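Local coordinates for putative uncharacterized protein PH0186 (Pyrococcus horikoshii, PDB 2ZTS) that probably binds ATP as a KaiC-like P-loop protein, and is seen with ADP and magnesium bound in a six-chain assembly, at residues T66-A71 / I141-S146. Residues are numbered along the deposited sequence; the frame is centred on the assembly and turned at random.
Sequences TLEERA and IDSIPS
Glu-68 reaches Ser-143 because its CG stands beside its own backbone N (chi1 -64°) and the chain then bends at chi2 (-101°), carrying CG past Asp-142 O and OE2 to the serine hydroxyl. Ser-143 OG donates to Glu-68 OE2 at 2.4 Å, so short that the exact length is doubtful. The same hydroxyl N-caps helix 144-149, accepting from Ser-146 N at 3.0 Å. An alanine here in place of Glu-68 would probably leave the Ser-143 hydroxyl without this carboxylate acceptor and open a gap where CG passes Asp-142 O.

Parallel pairing of Thr-66 with Asp-142 joins strands 62-66 and 138-142. Leu-67 N donates to Asp-142 O (3.2 Å) with an N-H...O angle of 155°, and Thr-66 CA lies 3.3 Å from that oxygen in a CA-H...O contact. The peptide between Asp-142 and Ser-143 is cis, as at the corresponding aspartate-serine step of RecA. Beyond it, Ser-146 OG donates to Ser-143 O and packs 3.1 Å from Leu-67 CB.

Near the strand ends, one water gathers three side chains: it accepts from Thr-66 OG1 and donates to Glu-69 OE2 and, at 2.8 Å, to Asp-142 OD1. Thr-66 OG1 also accepts from Glu-69 N, an ST motif just after strand 62-66. Asp-142 bonds in addition to Thr-44 of the P-loop and to Thr-178, while Phe-197 of a neighbouring subunit packs on Glu-68.

The side chain of Asp-142, a known magnesium-site residue, is about 4 Å from the bound ion at nearest atoms. A gap of that size is consistent with a Walker B aspartate that meets the metal through water, while the bonds to Thr-44, Thr-178 and the water would hold the carboxylate in position.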
loop_
_atom_site.group_PDB
_atom_site.type_symbol
_atom_site.label_atom_id
_atom_site.label_comp_id
_atom_site.label_asym_id
_atom_site.label_seq_id
_atom_site.Cartn_x
_atom_site.Cartn_y
_atom_site.Cartn_z
ATOM N N THR C 66 7.005 -32.553 0.915
ATOM C CA THR C 66 7.549 -31.374 1.519
ATOM C C THR C 66 8.743 -30.749 0.808
ATOM O O THR C 66 9.676 -31.421 0.433
ATOM C CB THR C 66 7.855 -31.654 3.025
ATOM O OG1 THR C 66 8.580 -30.556 3.597
ATOM C CG2 THR C 66 8.672 -32.895 3.254
ATOM N N LEU C 67 8.678 -29.439 0.593
ATOM C CA LEU C 67 9.824 -28.663 0.111
ATOM C C LEU C 67 10.237 -27.630 1.167
ATOM O O LEU C 67 11.093 -26.781 0.946
ATOM C CB LEU C 67 9.419 -28.013 -1.247
ATOM C CG LEU C 67 9.852 -28.582 -2.615
ATOM C CD1 LEU C 67 10.732 -29.832 -2.613
ATOM C CD2 LEU C 67 8.683 -28.761 -3.523
ATOM N N GLU C 68 9.603 -27.680 2.335
ATOM C CA GLU C 68 9.983 -26.854 3.487
ATOM C C GLU C 68 11.123 -27.484 4.303
ATOM O O GLU C 68 11.917 -26.826 4.976
ATOM C CB GLU C 68 8.775 -26.725 4.416
ATOM C CG GLU C 68 7.564 -25.993 3.834
ATOM C CD GLU C 68 7.408 -24.517 4.295
ATOM O OE1 GLU C 68 7.976 -24.150 5.367
ATOM O OE2 GLU C 68 6.673 -23.741 3.602
ATOM N N GLU C 69 11.184 -28.798 4.312
ATOM C CA GLU C 69 12.222 -29.443 5.109
ATOM C C GLU C 69 12.611 -30.802 4.496
ATOM O O GLU C 69 12.015 -31.238 3.507
ATOM C CB GLU C 69 11.720 -29.575 6.555
ATOM C CG GLU C 69 10.498 -30.439 6.725
ATOM C CD GLU C 69 9.870 -30.319 8.102
ATOM O OE1 GLU C 69 10.644 -30.317 9.082
ATOM O OE2 GLU C 69 8.608 -30.214 8.183
ATOM N N ARG C 70 13.591 -31.488 5.064
ATOM C CA ARG C 70 13.873 -32.796 4.501
ATOM C C ARG C 70 13.096 -33.913 5.251
ATOM O O ARG C 70 12.545 -33.679 6.330
ATOM C CB ARG C 70 15.388 -33.020 4.141
ATOM C CG ARG C 70 16.454 -33.046 5.210
ATOM C CD ARG C 70 17.264 -31.777 5.359
ATOM N NE ARG C 70 18.663 -32.023 5.654
ATOM C CZ ARG C 70 19.226 -32.108 6.853
ATOM N NH1 ARG C 70 18.538 -31.985 7.994
ATOM N NH2 ARG C 70 20.537 -32.320 6.899
ATOM N N ALA C 71 13.003 -35.086 4.640
ATOM C CA ALA C 71 12.211 -36.159 5.194
ATOM C C ALA C 71 12.668 -36.482 6.572
ATOM O O ALA C 71 11.829 -36.644 7.433
ATOM C CB ALA C 71 12.231 -37.409 4.287
ATOM N N ILE C 141 0.819 -31.250 0.309
ATOM C CA ILE C 141 1.903 -30.482 -0.264
ATOM C C ILE C 141 2.129 -29.326 0.684
ATOM O O ILE C 141 1.327 -28.402 0.787
ATOM C CB ILE C 141 1.576 -30.016 -1.702
ATOM C CG1 ILE C 141 1.221 -31.268 -2.584
ATOM C CG2 ILE C 141 2.731 -29.174 -2.273
ATOM C CD1 ILE C 141 1.066 -31.002 -4.069
ATOM N N ASP C 142 3.204 -29.453 1.437
ATOM C CA ASP C 142 3.677 -28.445 2.352
ATOM C C ASP C 142 4.954 -27.913 1.742
ATOM O O ASP C 142 5.951 -28.524 1.895
ATOM C CB ASP C 142 3.953 -29.112 3.690
ATOM C CG ASP C 142 4.130 -28.131 4.810
ATOM O OD1 ASP C 142 4.712 -28.559 5.850
ATOM O OD2 ASP C 142 3.658 -26.949 4.757
ATOM N N SER C 143 4.954 -26.782 1.045
ATOM C CA SER C 143 3.896 -25.813 1.002
ATOM C C SER C 143 3.974 -25.177 -0.362
ATOM O O SER C 143 4.972 -25.332 -1.095
ATOM C CB SER C 143 4.184 -24.742 2.055
ATOM O OG SER C 143 5.290 -23.930 1.625
ATOM N N ILE C 144 2.914 -24.468 -0.734
ATOM C CA ILE C 144 2.956 -23.686 -1.949
ATOM C C ILE C 144 4.065 -22.598 -1.988
ATOM O O ILE C 144 4.725 -22.442 -2.994
ATOM C CB ILE C 144 1.544 -23.125 -2.248
ATOM C CG1 ILE C 144 0.639 -24.294 -2.690
ATOM C CG2 ILE C 144 1.573 -22.085 -3.314
ATOM C CD1 ILE C 144 -0.784 -23.868 -2.691
ATOM N N PRO C 145 4.250 -21.802 -0.958
ATOM C CA PRO C 145 5.389 -20.848 -0.992
ATOM C C PRO C 145 6.750 -21.553 -1.145
ATOM O O PRO C 145 7.604 -20.981 -1.755
ATOM C CB PRO C 145 5.325 -20.160 0.374
ATOM C CG PRO C 145 3.941 -20.354 0.850
ATOM C CD PRO C 145 3.436 -21.670 0.270
ATOM N N SER C 146 6.917 -22.773 -0.624
ATOM C CA SER C 146 8.176 -23.486 -0.705
ATOM C C SER C 146 8.471 -23.817 -2.179
ATOM O O SER C 146 9.654 -23.757 -2.614
ATOM C CB SER C 146 8.193 -24.750 0.178
ATOM O OG SER C 146 7.334 -25.840 -0.332
HETATM O O HOH W 1 7.152 -29.951 5.968
#